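Local coordinates for protein Xaa-Pro dipeptidase (Pyrococcus horikoshii, PDB 1WY2) that probably splits dipeptides that carry a C-terminal proline after a nonpolar residue, working as a metal-dependent homodimeric prolidase, at residues 89-94 with 109-114. Sequence-based numbering, arbitrary orientation.
Sequences KSLGIE and ANIKEF
With CG trans to its backbone N (chi1 -178°), Leu91 sends CD2 to the Phe114 ring, 4.0 Å from CE2, and the -63° chi1 of Phe114 swings that ring back beside its own backbone N to meet it. Ile93 reaches the same ring obliquely, its CD1 3.9 Å from CD2 of Phe114. Ile111 CG2 sits 3.6 Å above one face of the ring, displaced toward the rim, and also touches Leu91 CB, joining the strand 90-93 side of the cluster to the ring. The backbones meet in parallel register, Ser90 beside Glu113 and Leu91 beside Phe114. Leu91 N donates to Glu113 O over 2.8 Å, nearly straight at 170°, while Lys89 O accepts from Glu113 N at 2.9 Å and more weakly from Lys112 N. On the sheet face opposite Leu91 and Phe114, Ser90 OG is buried without a polar partner, 3.8 Å from Glu113 OE2. The lysine chains of Lys89 and Lys112 run alongside each other in the same direction, their NZ atoms 5.2 Å apart. Ile102 of helix 99-108 packs on both Ile93 and Phe114, and Tyr99 of the second subunit touches the same two residues. Parallel strands 90-93 and 113-116, linked through that helix, form a beta-alpha-beta unit in the creatinase/prolidase N-terminal domain, with 113-116 the outermost strand of the mixed sheet within this chain and 90-93 next to it.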
loop_
_atom_site.group_PDB
_atom_site.type_symbol
_atom_site.label_atom_id
_atom_site.label_comp_id
_atom_site.label_asym_id
_atom_site.label_seq_id
_atom_site.Cartn_x
_atom_site.Cartn_y
_atom_site.Cartn_z
ATOM N N LYS A 89 7.725 24.657 19.536
ATOM C CA LYS A 89 8.939 25.175 18.914
ATOM C C LYS A 89 9.646 24.088 18.107
ATOM O O LYS A 89 9.818 24.215 16.896
ATOM C CB LYS A 89 9.892 25.717 19.981
ATOM C CG LYS A 89 9.350 26.912 20.752
ATOM C CD LYS A 89 9.166 28.124 19.848
ATOM C CE LYS A 89 10.493 28.581 19.256
ATOM N NZ LYS A 89 10.340 29.786 18.391
ATOM N N SER A 90 10.056 23.026 18.793
ATOM C CA SER A 90 10.746 21.909 18.156
ATOM C C SER A 90 9.832 20.687 18.136
ATOM O O SER A 90 9.462 20.171 19.189
ATOM C CB SER A 90 12.031 21.589 18.928
ATOM O OG SER A 90 12.772 20.557 18.300
ATOM N N LEU A 91 9.476 20.225 16.939
ATOM C CA LEU A 91 8.593 19.070 16.788
ATOM C C LEU A 91 9.325 17.831 16.278
ATOM O O LEU A 91 10.015 17.887 15.262
ATOM C CB LEU A 91 7.450 19.402 15.818
ATOM C CG LEU A 91 6.400 18.314 15.565
ATOM C CD1 LEU A 91 5.520 18.150 16.806
ATOM C CD2 LEU A 91 5.543 18.684 14.365
ATOM N N GLY A 92 9.167 16.714 16.984
ATOM C CA GLY A 92 9.803 15.478 16.559
ATOM C C GLY A 92 8.881 14.785 15.573
ATOM O O GLY A 92 7.685 14.661 15.836
ATOM N N ILE A 93 9.423 14.332 14.443
ATOM C CA ILE A 93 8.607 13.675 13.424
ATOM C C ILE A 93 9.243 12.418 12.836
ATOM O O ILE A 93 10.447 12.194 12.962
ATOM C CB ILE A 93 8.286 14.635 12.247
ATOM C CG1 ILE A 93 9.584 15.109 11.585
ATOM C CG2 ILE A 93 7.479 15.833 12.748
ATOM C CD1 ILE A 93 9.361 15.837 10.261
ATOM N N GLU A 94 8.411 11.599 12.195
ATOM C CA GLU A 94 8.865 10.362 11.560
ATOM C C GLU A 94 9.540 10.684 10.230
ATOM O O GLU A 94 9.196 11.664 9.572
ATOM C CB GLU A 94 7.680 9.442 11.285
ATOM C CG GLU A 94 6.877 9.047 12.508
ATOM C CD GLU A 94 5.428 8.779 12.164
ATOM O OE1 GLU A 94 4.755 9.711 11.664
ATOM O OE2 GLU A 94 4.955 7.645 12.385
ATOM N N ALA A 109 0.866 25.875 11.984
ATOM C CA ALA A 109 1.174 25.602 13.386
ATOM C C ALA A 109 2.395 26.411 13.807
ATOM O O ALA A 109 2.774 26.425 14.979
ATOM C CB ALA A 109 1.432 24.116 13.586
ATOM N N ASN A 110 3.003 27.080 12.831
ATOM C CA ASN A 110 4.180 27.910 13.048
ATOM C C ASN A 110 5.337 27.147 13.684
ATOM O O ASN A 110 6.116 27.713 14.452
ATOM C CB ASN A 110 3.818 29.124 13.911
ATOM C CG ASN A 110 4.924 30.161 13.949
ATOM O OD1 ASN A 110 5.323 30.699 12.915
ATOM N ND2 ASN A 110 5.428 30.448 15.145
ATOM N N ILE A 111 5.452 25.861 13.362
ATOM C CA ILE A 111 6.532 25.045 13.904
ATOM C C ILE A 111 7.863 25.614 13.426
ATOM O O ILE A 111 8.053 25.858 12.236
ATOM C CB ILE A 111 6.416 23.574 13.447
ATOM C CG1 ILE A 111 5.067 22.997 13.882
ATOM C CG2 ILE A 111 7.562 22.753 14.030
ATOM C CD1 ILE A 111 4.823 23.047 15.378
ATOM N N LYS A 112 8.781 25.817 14.362
ATOM C CA LYS A 112 10.089 26.382 14.054
ATOM C C LYS A 112 11.150 25.379 13.613
ATOM O O LYS A 112 11.871 25.614 12.640
ATOM C CB LYS A 112 10.616 27.154 15.268
ATOM C CG LYS A 112 9.860 28.435 15.578
ATOM C CD LYS A 112 10.000 29.439 14.443
ATOM C CE LYS A 112 9.302 30.747 14.773
ATOM N NZ LYS A 112 9.413 31.732 13.658
ATOM N N GLU A 113 11.247 24.264 14.328
ATOM C CA GLU A 113 12.256 23.259 14.029
ATOM C C GLU A 113 11.682 21.848 14.033
ATOM O O GLU A 113 10.744 21.554 14.771
ATOM C CB GLU A 113 13.378 23.367 15.070
ATOM C CG GLU A 113 14.591 22.482 14.830
ATOM C CD GLU A 113 15.643 22.622 15.926
ATOM O OE1 GLU A 113 16.143 23.747 16.144
ATOM O OE2 GLU A 113 15.970 21.607 16.575
ATOM N N PHE A 114 12.246 20.983 13.195
ATOM C CA PHE A 114 11.817 19.589 13.130
ATOM C C PHE A 114 13.023 18.703 13.403
ATOM O O PHE A 114 14.141 19.017 12.993
ATOM C CB PHE A 114 11.249 19.237 11.749
ATOM C CG PHE A 114 10.011 19.999 11.384
ATOM C CD1 PHE A 114 10.099 21.259 10.794
ATOM C CD2 PHE A 114 8.755 19.460 11.628
ATOM C CE1 PHE A 114 8.949 21.969 10.454
ATOM C CE2 PHE A 114 7.599 20.159 11.294
ATOM C CZ PHE A 114 7.696 21.418 10.704
#